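Local coordinates for TetR family transcriptional regulator (Streptomyces coelicolor, PDB 6SRN), which binds a furan-carboxylic acid hormone and, as a TetR-family regulator, probably recognises operator DNA to control transcription of antibiotic-production genes, at residues E83-W88 against V145-L150; M109-A114 against D196-W201; R175-A180 against L207-L212. All blocks are in the same frame, centred on the assembly; numbering follows the deposited sequence.

How the interactions relate
All three contacts belong to the helical bundle around the bound furan acid. Interaction 1 lies on the pocket itself, contributing His84, Tyr85 and Trp147; interaction 2 adds Leu110, whose side chain is about 4 Å from the ligand; interaction 3 stands further back, the side chain of Leu177 being about 7 Å from the ligand. Interactions 1 and 2 meet where Met109 CE packs 3.7 Å from Leu150 CD2, although their centres are about 16 Å apart. Val178 CG2, 3.8 Å from Trp147 CB, ties 175-180 to the first contact. Helix 197-212 serves both interactions 2 and 3, whose centres lie about 13 Å apart and which touch through Leu110 and Leu177.

Interaction 1 of 3, residues E83-W88 against V145-L150; sequences EHYARW and VDWTHL. With LUB (4-(Hydroxymethyl)-2-propylfuran-3-carboxylic acid), chain B.
Trp88 and Trp147 make the main aromatic contact between 83-88, in the C-terminal part of helix 73-86 and just beyond, and the first turns of helix 145-161. CZ2 of Trp147 lies over one face of the Trp88 indole, 3.4 Å from Trp88 CD2, the two planes inclined obliquely, at 47°. Leu150 extends this apolar surface by setting its CD2 branch 3.7 Å from Trp88 CB. On the other flank the ring of Tyr85 presents its CD1 edge to Trp147 CD1, while Asp146 OD2 sits over a face of the same ring, 3.6 Å from Tyr85 CD2.

The ligand fills the next layer. Tyr85 keeps its ring anti to its own carbonyl carbon (chi1 -64°), which carries OH to the carboxylate of the furan acid; OH donates a 2.6 Å hydrogen bond to ligand O10 and is also hydrogen-bonded to Gln130. The propyl end of the ligand lies against a face of Trp147, C8 being 3.5 Å from Trp147 CD2, and Trp88 CB lies over the opposite face. His84 meets ligand C12 at its ring edge.

A water bridges the two segments: it accepts from Trp147 NE1 at 2.9 Å and donates to the carbonyl oxygen of His84 at 2.7 Å. Trp88 NE1 reaches that same oxygen through a weak bond. Further out, Arg87 grips Glu83 OE2 side-on through NE and NH2, and its NH1 makes a salt bridge to Asp120.

Hormone recognition here thus combines a short phenol-carboxylate hydrogen bond with an indole face for the propyl chain. Because the helix leading from the predicted DNA-binding region carries that phenol, the contact is consistent with the ligand-to-DNA coupling of TetR regulators.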
loop_
_atom_site.group_PDB
_atom_site.type_symbol
_atom_site.label_atom_id
_atom_site.label_comp_id
_atom_site.label_asym_id
_atom_site.label_seq_id
_atom_site.Cartn_x
_atom_site.Cartn_y
_atom_site.Cartn_z
ATOM N N GLU A 83 -8.246 13.475 -11.584
ATOM C CA GLU A 83 -9.084 14.321 -10.781
ATOM C C GLU A 83 -8.847 14.068 -9.301
ATOM O O GLU A 83 -8.861 15.000 -8.502
ATOM C CB GLU A 83 -10.548 14.077 -11.153
ATOM C CG GLU A 83 -11.547 14.662 -10.196
ATOM C CD GLU A 83 -11.323 16.119 -9.934
ATOM O OE1 GLU A 83 -10.883 16.828 -10.861
ATOM O OE2 GLU A 83 -11.619 16.556 -8.791
ATOM N N HIS A 84 -8.654 12.807 -8.933
ATOM C CA HIS A 84 -8.499 12.495 -7.496
ATOM C C HIS A 84 -7.181 13.053 -6.956
ATOM O O HIS A 84 -7.044 13.205 -5.743
ATOM C CB HIS A 84 -8.749 10.989 -7.259
ATOM C CG HIS A 84 -7.556 10.133 -6.938
ATOM N ND1 HIS A 84 -6.543 9.858 -7.837
ATOM C CD2 HIS A 84 -7.269 9.408 -5.843
ATOM C CE1 HIS A 84 -5.674 9.033 -7.294
ATOM N NE2 HIS A 84 -6.103 8.724 -6.087
ATOM N N TYR A 85 -6.249 13.414 -7.829
ATOM C CA TYR A 85 -5.046 14.189 -7.443
ATOM C C TYR A 85 -5.199 15.698 -7.557
ATOM O O TYR A 85 -4.760 16.463 -6.656
ATOM C CB TYR A 85 -3.822 13.765 -8.241
ATOM C CG TYR A 85 -3.368 12.378 -8.035
ATOM C CD1 TYR A 85 -3.081 11.859 -6.763
ATOM C CD2 TYR A 85 -3.168 11.538 -9.135
ATOM C CE1 TYR A 85 -2.660 10.554 -6.606
ATOM C CE2 TYR A 85 -2.729 10.243 -8.970
ATOM C CZ TYR A 85 -2.449 9.739 -7.708
ATOM O OH TYR A 85 -2.053 8.421 -7.591
ATOM N N ALA A 86 -5.813 16.162 -8.638
ATOM C CA ALA A 86 -5.787 17.578 -8.981
ATOM C C ALA A 86 -6.593 18.425 -8.039
ATOM O O ALA A 86 -6.393 19.646 -7.979
ATOM C CB ALA A 86 -6.281 17.782 -10.401
ATOM N N ARG A 87 -7.526 17.829 -7.327
ATOM C CA ARG A 87 -8.317 18.529 -6.361
ATOM C C ARG A 87 -7.599 19.088 -5.095
ATOM O O ARG A 87 -8.078 19.978 -4.440
ATOM C CB ARG A 87 -9.513 17.653 -6.000
ATOM C CG ARG A 87 -9.188 16.292 -5.394
ATOM C CD ARG A 87 -10.464 15.585 -4.970
ATOM N NE ARG A 87 -11.396 15.397 -6.068
ATOM C CZ ARG A 87 -12.590 14.840 -5.917
ATOM N NH1 ARG A 87 -12.937 14.364 -4.723
ATOM N NH2 ARG A 87 -13.398 14.742 -6.941
ATOM N N TRP A 88 -6.416 18.598 -4.816
ATOM C CA TRP A 88 -5.783 18.811 -3.510
ATOM C C TRP A 88 -5.028 20.124 -3.311
ATOM O O TRP A 88 -5.067 20.696 -2.232
ATOM C CB TRP A 88 -4.970 17.549 -3.118
ATOM C CG TRP A 88 -5.924 16.446 -2.856
ATOM C CD1 TRP A 88 -6.209 15.399 -3.673
ATOM C CD2 TRP A 88 -6.774 16.305 -1.715
ATOM N NE1 TRP A 88 -7.195 14.603 -3.126
ATOM C CE2 TRP A 88 -7.574 15.136 -1.922
ATOM C CE3 TRP A 88 -6.961 17.052 -0.550
ATOM C CZ2 TRP A 88 -8.548 14.738 -1.030
ATOM C CZ3 TRP A 88 -7.915 16.646 0.350
ATOM C CH2 TRP A 88 -8.686 15.466 0.119
ATOM N N VAL A 145 3.721 10.610 -6.392
ATOM C CA VAL A 145 4.590 11.741 -6.612
ATOM C C VAL A 145 3.870 13.094 -6.463
ATOM O O VAL A 145 4.456 14.046 -5.995
ATOM C CB VAL A 145 5.395 11.649 -7.904
ATOM C CG1 VAL A 145 6.257 10.401 -7.950
ATOM C CG2 VAL A 145 4.485 11.662 -9.073
ATOM N N ASP A 146 2.592 13.179 -6.833
ATOM C CA ASP A 146 1.860 14.442 -6.702
ATOM C C ASP A 146 1.698 14.839 -5.233
ATOM O O ASP A 146 1.957 15.969 -4.868
ATOM C CB ASP A 146 0.492 14.344 -7.387
ATOM C CG ASP A 146 0.594 14.234 -8.894
ATOM O OD1 ASP A 146 1.372 15.053 -9.464
ATOM O OD2 ASP A 146 -0.044 13.329 -9.500
ATOM N N TRP A 147 1.312 13.884 -4.394
ATOM C CA TRP A 147 1.135 14.174 -2.983
ATOM C C TRP A 147 2.486 14.435 -2.328
ATOM O O TRP A 147 2.587 15.281 -1.486
ATOM C CB TRP A 147 0.424 13.018 -2.272
ATOM C CG TRP A 147 -1.085 13.160 -2.210
ATOM C CD1 TRP A 147 -2.028 12.600 -3.068
ATOM C CD2 TRP A 147 -1.818 13.875 -1.230
ATOM N NE1 TRP A 147 -3.307 12.947 -2.645
ATOM C CE2 TRP A 147 -3.201 13.768 -1.553
ATOM C CE3 TRP A 147 -1.446 14.631 -0.110
ATOM C CZ2 TRP A 147 -4.179 14.321 -0.721
ATOM C CZ3 TRP A 147 -2.420 15.191 0.667
ATOM C CH2 TRP A 147 -3.753 15.054 0.344
ATOM N N THR A 148 3.526 13.723 -2.746
ATOM C CA THR A 148 4.844 13.969 -2.199
ATOM C C THR A 148 5.294 15.401 -2.470
ATOM O O THR A 148 5.719 16.079 -1.527
ATOM C CB THR A 148 5.847 12.908 -2.670
ATOM O OG1 THR A 148 5.360 11.604 -2.325
ATOM C CG2 THR A 148 7.217 13.121 -1.997
ATOM N N HIS A 149 5.147 15.834 -3.713
ATOM C CA HIS A 149 5.502 17.205 -4.103
ATOM C C HIS A 149 4.643 18.232 -3.394
ATOM O O HIS A 149 5.135 19.295 -2.942
ATOM C CB HIS A 149 5.412 17.362 -5.620
ATOM C CG HIS A 149 6.653 16.920 -6.319
ATOM N ND1 HIS A 149 6.650 16.141 -7.456
ATOM C CD2 HIS A 149 7.957 17.163 -6.030
ATOM C CE1 HIS A 149 7.901 15.941 -7.845
ATOM N NE2 HIS A 149 8.711 16.529 -6.984
ATOM N N LEU A 150 3.360 17.924 -3.261
ATOM C CA LEU A 150 2.449 18.818 -2.584
ATOM C C LEU A 150 2.842 19.072 -1.137
ATOM O O LEU A 150 2.932 20.216 -0.701
ATOM C CB LEU A 150 1.002 18.301 -2.719
ATOM C CG LEU A 150 -0.101 19.197 -2.172
ATOM C CD1 LEU A 150 -0.146 20.544 -2.871
ATOM C CD2 LEU A 150 -1.431 18.486 -2.317
HETATM C C2 LUB B . -2.340 7.959 -1.836
HETATM C C4 LUB B . -3.036 6.697 -3.549
HETATM C C5 LUB B . -3.729 6.327 -2.469
HETATM C C6 LUB B . -1.543 8.729 -0.866
HETATM O O11 LUB B . -0.546 9.383 -3.616
HETATM C C9 LUB B . -1.157 8.375 -4.056
HETATM O O10 LUB B . -0.946 7.922 -5.239
HETATM C C3 LUB B . -2.095 7.653 -3.220
HETATM C C12 LUB B . -3.413 6.164 -4.923
HETATM O O13 LUB B . -2.226 5.639 -5.563
HETATM O O1 LUB B . -3.232 7.002 -1.341
HETATM C C7 LUB B . -2.397 9.919 -0.409
HETATM C C8 LUB B . -1.658 10.822 0.548
HETATM O O HOH W 1 -5.454 11.726 -4.082
#

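Interaction 2 of 3, residues M109-A114 against D196-W201; sequences MLHRAA and DIMERW
Leu110 stands roughly perpendicular to the side chain of Trp201, with Leu110 CB 3.6 Å from Trp201 CZ2 and its CD1 branch reaching the same atom at 3.7 Å. This is antiparallel helix packing within the ligand-binding domain of a TetR-family protein: the segments 109-114 and 197-201 of helices 102-119 and 197-212 run at 150° to each other, their axes 10.3 Å apart at closest approach. Trp201 holds its indole anti to the backbone N (chi1 -179°), directed across the interface, and its ring also makes an edge-to-face pair with Phe181 of helix 170-192. Since Leu110 lines the hormone pocket, Trp201 stands as a second layer behind it.

One turn along, Ala114 CB points at the facing helix and meets Met198 SD at 3.7 Å. The thioether chain, bent at chi2 and chi3, lies close against this methyl, while Ile197 brings CD1 to within 3.7 Å of the Ala114 carbonyl oxygen. Met198 then runs crosswise to His111. The imidazole is held through ND1 by Glu108, and its carbon edge receives the methyl in the ring plane, with Met198 CE 3.5 Å from His111 CD2.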
loop_
_atom_site.group_PDB
_atom_site.type_symbol
_atom_site.label_atom_id
_atom_site.label_comp_id
_atom_site.label_asym_id
_atom_site.label_seq_id
_atom_site.Cartn_x
_atom_site.Cartn_y
_atom_site.Cartn_z
ATOM N N MET A 109 -4.448 18.349 5.762
ATOM C CA MET A 109 -4.571 17.742 4.429
ATOM C C MET A 109 -4.778 16.243 4.503
ATOM O O MET A 109 -5.620 15.671 3.798
ATOM C CB MET A 109 -3.333 18.062 3.598
ATOM C CG MET A 109 -3.310 19.513 3.163
ATOM S SD MET A 109 -4.487 19.867 1.882
ATOM C CE MET A 109 -3.724 19.031 0.492
ATOM N N LEU A 110 -4.004 15.578 5.357
ATOM C CA LEU A 110 -4.096 14.118 5.459
ATOM C C LEU A 110 -5.409 13.701 6.178
ATOM O O LEU A 110 -6.024 12.693 5.836
ATOM C CB LEU A 110 -2.835 13.503 6.107
ATOM C CG LEU A 110 -1.583 13.708 5.238
ATOM C CD1 LEU A 110 -0.360 13.318 6.069
ATOM C CD2 LEU A 110 -1.633 12.876 3.956
ATOM N N HIS A 111 -5.853 14.484 7.137
ATOM C CA HIS A 111 -7.191 14.293 7.727
ATOM C C HIS A 111 -8.250 14.336 6.644
ATOM O O HIS A 111 -9.102 13.441 6.545
ATOM C CB HIS A 111 -7.396 15.437 8.732
ATOM C CG HIS A 111 -8.698 15.430 9.453
ATOM N ND1 HIS A 111 -9.170 16.567 10.087
ATOM C CD2 HIS A 111 -9.677 14.510 9.560
ATOM C CE1 HIS A 111 -10.351 16.291 10.647
ATOM N NE2 HIS A 111 -10.670 15.038 10.357
ATOM N N ARG A 112 -8.213 15.367 5.809
ATOM C CA ARG A 112 -9.178 15.495 4.756
ATOM C C ARG A 112 -9.066 14.348 3.725
ATOM O O ARG A 112 -10.073 13.851 3.230
ATOM C CB ARG A 112 -9.013 16.871 4.083
ATOM C CG ARG A 112 -9.567 17.995 4.914
ATOM C CD ARG A 112 -9.523 19.328 4.209
ATOM N NE ARG A 112 -9.812 20.384 5.179
ATOM C CZ ARG A 112 -10.107 21.638 4.878
ATOM N NH1 ARG A 112 -10.158 22.036 3.616
ATOM N NH2 ARG A 112 -10.351 22.499 5.875
ATOM N N ALA A 113 -7.841 13.929 3.404
ATOM C CA ALA A 113 -7.672 12.784 2.507
ATOM C C ALA A 113 -8.298 11.564 3.085
ATOM O O ALA A 113 -8.893 10.775 2.328
ATOM C CB ALA A 113 -6.207 12.535 2.257
ATOM N N ALA A 114 -8.125 11.303 4.384
ATOM C CA ALA A 114 -8.702 10.098 4.981
ATOM C C ALA A 114 -10.222 10.071 4.898
ATOM O O ALA A 114 -10.825 9.046 4.508
ATOM C CB ALA A 114 -8.235 9.967 6.427
ATOM N N ASP A 196 -12.937 1.773 9.152
ATOM C CA ASP A 196 -12.151 2.104 10.333
ATOM C C ASP A 196 -10.996 3.062 9.993
ATOM O O ASP A 196 -10.098 3.271 10.802
ATOM C CB ASP A 196 -11.534 0.847 10.984
ATOM C CG ASP A 196 -10.464 0.158 10.119
ATOM O OD1 ASP A 196 -10.524 0.302 8.871
ATOM O OD2 ASP A 196 -9.635 -0.627 10.676
ATOM N N ILE A 197 -11.027 3.707 8.834
ATOM C CA ILE A 197 -9.887 4.487 8.368
ATOM C C ILE A 197 -9.503 5.601 9.329
ATOM O O ILE A 197 -8.302 5.872 9.531
ATOM C CB ILE A 197 -10.108 5.021 6.927
ATOM C CG1 ILE A 197 -8.822 5.604 6.394
ATOM C CG2 ILE A 197 -11.244 6.007 6.842
ATOM C CD1 ILE A 197 -8.872 5.955 4.937
ATOM N N MET A 198 -10.478 6.262 9.929
ATOM C CA MET A 198 -10.119 7.408 10.774
ATOM C C MET A 198 -9.336 6.992 12.031
ATOM O O MET A 198 -8.372 7.689 12.420
ATOM C CB MET A 198 -11.358 8.257 11.130
ATOM C CG MET A 198 -12.120 8.777 9.911
ATOM S SD MET A 198 -11.175 9.639 8.649
ATOM C CE MET A 198 -10.650 11.117 9.468
ATOM N N GLU A 199 -9.734 5.856 12.637
ATOM C CA GLU A 199 -9.020 5.330 13.788
ATOM C C GLU A 199 -7.640 4.850 13.411
ATOM O O GLU A 199 -6.726 4.940 14.231
ATOM C CB GLU A 199 -9.806 4.137 14.365
ATOM C CG GLU A 199 -11.203 4.407 14.845
ATOM C CD GLU A 199 -12.228 3.953 13.812
ATOM O OE1 GLU A 199 -12.300 4.687 12.853
ATOM O OE2 GLU A 199 -12.935 2.879 13.934
ATOM N N ARG A 200 -7.534 4.191 12.259
ATOM C CA ARG A 200 -6.236 3.661 11.823
ATOM C C ARG A 200 -5.298 4.826 11.545
ATOM O O ARG A 200 -4.101 4.766 11.849
ATOM C CB ARG A 200 -6.426 2.762 10.597
ATOM C CG ARG A 200 -7.328 1.548 10.793
ATOM C CD ARG A 200 -6.739 0.469 11.694
ATOM N NE ARG A 200 -6.755 0.820 13.102
ATOM C CZ ARG A 200 -7.837 0.770 13.874
ATOM N NH1 ARG A 200 -9.024 0.335 13.411
ATOM N NH2 ARG A 200 -7.726 1.145 15.129
ATOM N N TRP A 201 -5.798 5.878 10.903
ATOM C CA TRP A 201 -4.973 7.077 10.664
ATOM C C TRP A 201 -4.583 7.768 11.968
ATOM O O TRP A 201 -3.450 8.096 12.128
ATOM C CB TRP A 201 -5.652 8.027 9.681
ATOM C CG TRP A 201 -4.823 9.247 9.408
ATOM C CD1 TRP A 201 -5.247 10.538 9.541
ATOM C CD2 TRP A 201 -3.421 9.301 9.048
ATOM N NE1 TRP A 201 -4.215 11.381 9.241
ATOM C CE2 TRP A 201 -3.084 10.668 8.951
ATOM C CE3 TRP A 201 -2.444 8.340 8.784
ATOM C CZ2 TRP A 201 -1.794 11.102 8.617
ATOM C CZ3 TRP A 201 -1.149 8.759 8.483
ATOM C CH2 TRP A 201 -0.853 10.141 8.377
#

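Interaction 3 of 3, residues R175-A180 against L207-L212; sequences RSLVAA and LMFFAL
Leu177 overlaps three residues of 207-212 with its two methyl branches. CD2 does most of the work: it lies 3.9 Å from Met208 CE and 4.0 Å from Phe209 CE2, in the angle between the thioether chain and the ring. The leucine and methionine chains run alongside one another in opposite senses, whereas Phe209 meets Leu177 at nearly 90°, offering the CE2 and CZ end of its ring obliquely. The other branch, CD1, meets Leu212 CD1 tip to tip at 4.0 Å.

Met208 folds back through two successive bends (chi2 -81°, chi3 -65°), which bring its methyl beside helix 170-192. There CE is 3.8 Å from the carbonyl oxygen of Ser176 and 4.2 Å from Ala180 CB, with Ser176 CB nearby as well. The hydroxyl of Ser176 is turned to its own helix, where it is hydrogen-bonded to the carbonyl oxygen of Ala172.

The two helices, 170-192 and 197-212, are consecutive in the chain and form an antiparallel hairpin; the segments 175-180 and 207-212 run 175° apart in direction, their axes 11.5 Å from each other at closest approach. In TetR-family proteins the last two long helices typically supply the dimer interface, and the same holds here: Met208 packs on Met208 of the second subunit, and Arg175 forms a salt bridge with Glu203 of that subunit. Toward the interior of its own subunit, Leu177 and Phe209 both rest on Val106 of helix 102-119. Leu212 in turn packs on Leu164 and Val168 of the loop preceding helix 170-192.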
loop_
_atom_site.group_PDB
_atom_site.type_symbol
_atom_site.label_atom_id
_atom_site.label_comp_id
_atom_site.label_asym_id
_atom_site.label_seq_id
_atom_site.Cartn_x
_atom_site.Cartn_y
_atom_site.Cartn_z
ATOM N N ARG A 175 7.995 11.937 1.654
ATOM C CA ARG A 175 7.913 10.557 1.189
ATOM C C ARG A 175 7.364 9.598 2.225
ATOM O O ARG A 175 6.525 8.741 1.919
ATOM C CB ARG A 175 9.273 10.045 0.736
ATOM C CG ARG A 175 9.786 10.632 -0.567
ATOM C CD ARG A 175 11.097 9.996 -0.964
ATOM N NE ARG A 175 12.229 10.235 -0.069
ATOM C CZ ARG A 175 13.124 11.218 -0.219
ATOM N NH1 ARG A 175 12.973 12.149 -1.162
ATOM N NH2 ARG A 175 14.114 11.287 0.621
ATOM N N SER A 176 7.854 9.708 3.446
ATOM C CA SER A 176 7.456 8.795 4.540
ATOM C C SER A 176 5.963 8.943 4.834
ATOM O O SER A 176 5.240 7.972 5.075
ATOM C CB SER A 176 8.275 9.023 5.788
ATOM O OG SER A 176 9.676 8.724 5.562
ATOM N N LEU A 177 5.524 10.180 4.912
ATOM C CA LEU A 177 4.108 10.455 5.188
ATOM C C LEU A 177 3.188 9.897 4.099
ATOM O O LEU A 177 2.156 9.247 4.341
ATOM C CB LEU A 177 3.845 11.935 5.343
ATOM C CG LEU A 177 4.197 12.502 6.718
ATOM C CD1 LEU A 177 4.250 14.032 6.593
ATOM C CD2 LEU A 177 3.270 12.043 7.828
ATOM N N VAL A 178 3.567 10.119 2.858
ATOM C CA VAL A 178 2.720 9.647 1.738
ATOM C C VAL A 178 2.697 8.121 1.721
ATOM O O VAL A 178 1.647 7.511 1.591
ATOM C CB VAL A 178 3.157 10.249 0.391
ATOM C CG1 VAL A 178 2.514 9.530 -0.820
ATOM C CG2 VAL A 178 2.882 11.745 0.370
ATOM N N ALA A 179 3.862 7.493 1.843
ATOM C CA ALA A 179 3.895 6.019 1.815
ATOM C C ALA A 179 3.142 5.430 3.005
ATOM O O ALA A 179 2.370 4.469 2.848
ATOM C CB ALA A 179 5.316 5.519 1.839
ATOM N N ALA A 180 3.348 5.989 4.192
ATOM C CA ALA A 180 2.651 5.465 5.385
ATOM C C ALA A 180 1.129 5.636 5.286
ATOM O O ALA A 180 0.355 4.734 5.631
ATOM C CB ALA A 180 3.164 6.120 6.589
ATOM N N LEU A 207 2.026 8.734 15.957
ATOM C CA LEU A 207 3.447 8.404 15.942
ATOM C C LEU A 207 4.231 9.290 14.968
ATOM O O LEU A 207 5.277 9.838 15.305
ATOM C CB LEU A 207 3.642 6.955 15.512
ATOM C CG LEU A 207 2.993 5.870 16.358
ATOM C CD1 LEU A 207 3.210 4.511 15.706
ATOM C CD2 LEU A 207 3.544 5.877 17.764
ATOM N N MET A 208 3.731 9.442 13.748
ATOM C CA MET A 208 4.493 10.175 12.736
ATOM C C MET A 208 4.669 11.607 13.143
ATOM O O MET A 208 5.768 12.125 13.012
ATOM C CB MET A 208 3.797 10.093 11.389
ATOM C CG MET A 208 3.644 8.645 11.010
ATOM S SD MET A 208 5.134 7.969 10.325
ATOM C CE MET A 208 5.407 8.865 8.760
ATOM N N PHE A 209 3.612 12.263 13.601
ATOM C CA PHE A 209 3.742 13.678 13.960
ATOM C C PHE A 209 4.482 13.887 15.275
ATOM O O PHE A 209 5.165 14.895 15.402
ATOM C CB PHE A 209 2.409 14.393 13.881
ATOM C CG PHE A 209 2.000 14.647 12.481
ATOM C CD1 PHE A 209 2.445 15.768 11.778
ATOM C CD2 PHE A 209 1.267 13.690 11.813
ATOM C CE1 PHE A 209 2.104 15.937 10.434
ATOM C CE2 PHE A 209 0.918 13.884 10.497
ATOM C CZ PHE A 209 1.355 14.975 9.806
ATOM N N PHE A 210 4.454 12.911 16.170
ATOM C CA PHE A 210 5.304 12.967 17.376
ATOM C C PHE A 210 6.771 13.021 16.961
ATOM O O PHE A 210 7.578 13.809 17.533
ATOM C CB PHE A 210 5.071 11.791 18.299
ATOM C CG PHE A 210 5.917 11.839 19.529
ATOM C CD1 PHE A 210 7.198 11.293 19.540
ATOM C CD2 PHE A 210 5.429 12.444 20.656
ATOM C CE1 PHE A 210 7.979 11.353 20.684
ATOM C CE2 PHE A 210 6.195 12.515 21.799
ATOM C CZ PHE A 210 7.477 11.987 21.804
ATOM N N ALA A 211 7.097 12.248 15.927
ATOM C CA ALA A 211 8.467 12.183 15.400
ATOM C C ALA A 211 8.871 13.383 14.546
ATOM O O ALA A 211 10.065 13.630 14.359
ATOM C CB ALA A 211 8.634 10.904 14.631
ATOM N N LEU A 212 7.910 14.116 13.981
ATOM C CA LEU A 212 8.196 15.258 13.124
ATOM C C LEU A 212 8.292 16.550 13.911
ATOM O O LEU A 212 9.002 17.454 13.517
ATOM C CB LEU A 212 7.152 15.450 12.024
ATOM C CG LEU A 212 7.185 14.322 10.993
ATOM C CD1 LEU A 212 5.939 14.427 10.156
ATOM C CD2 LEU A 212 8.411 14.380 10.115
#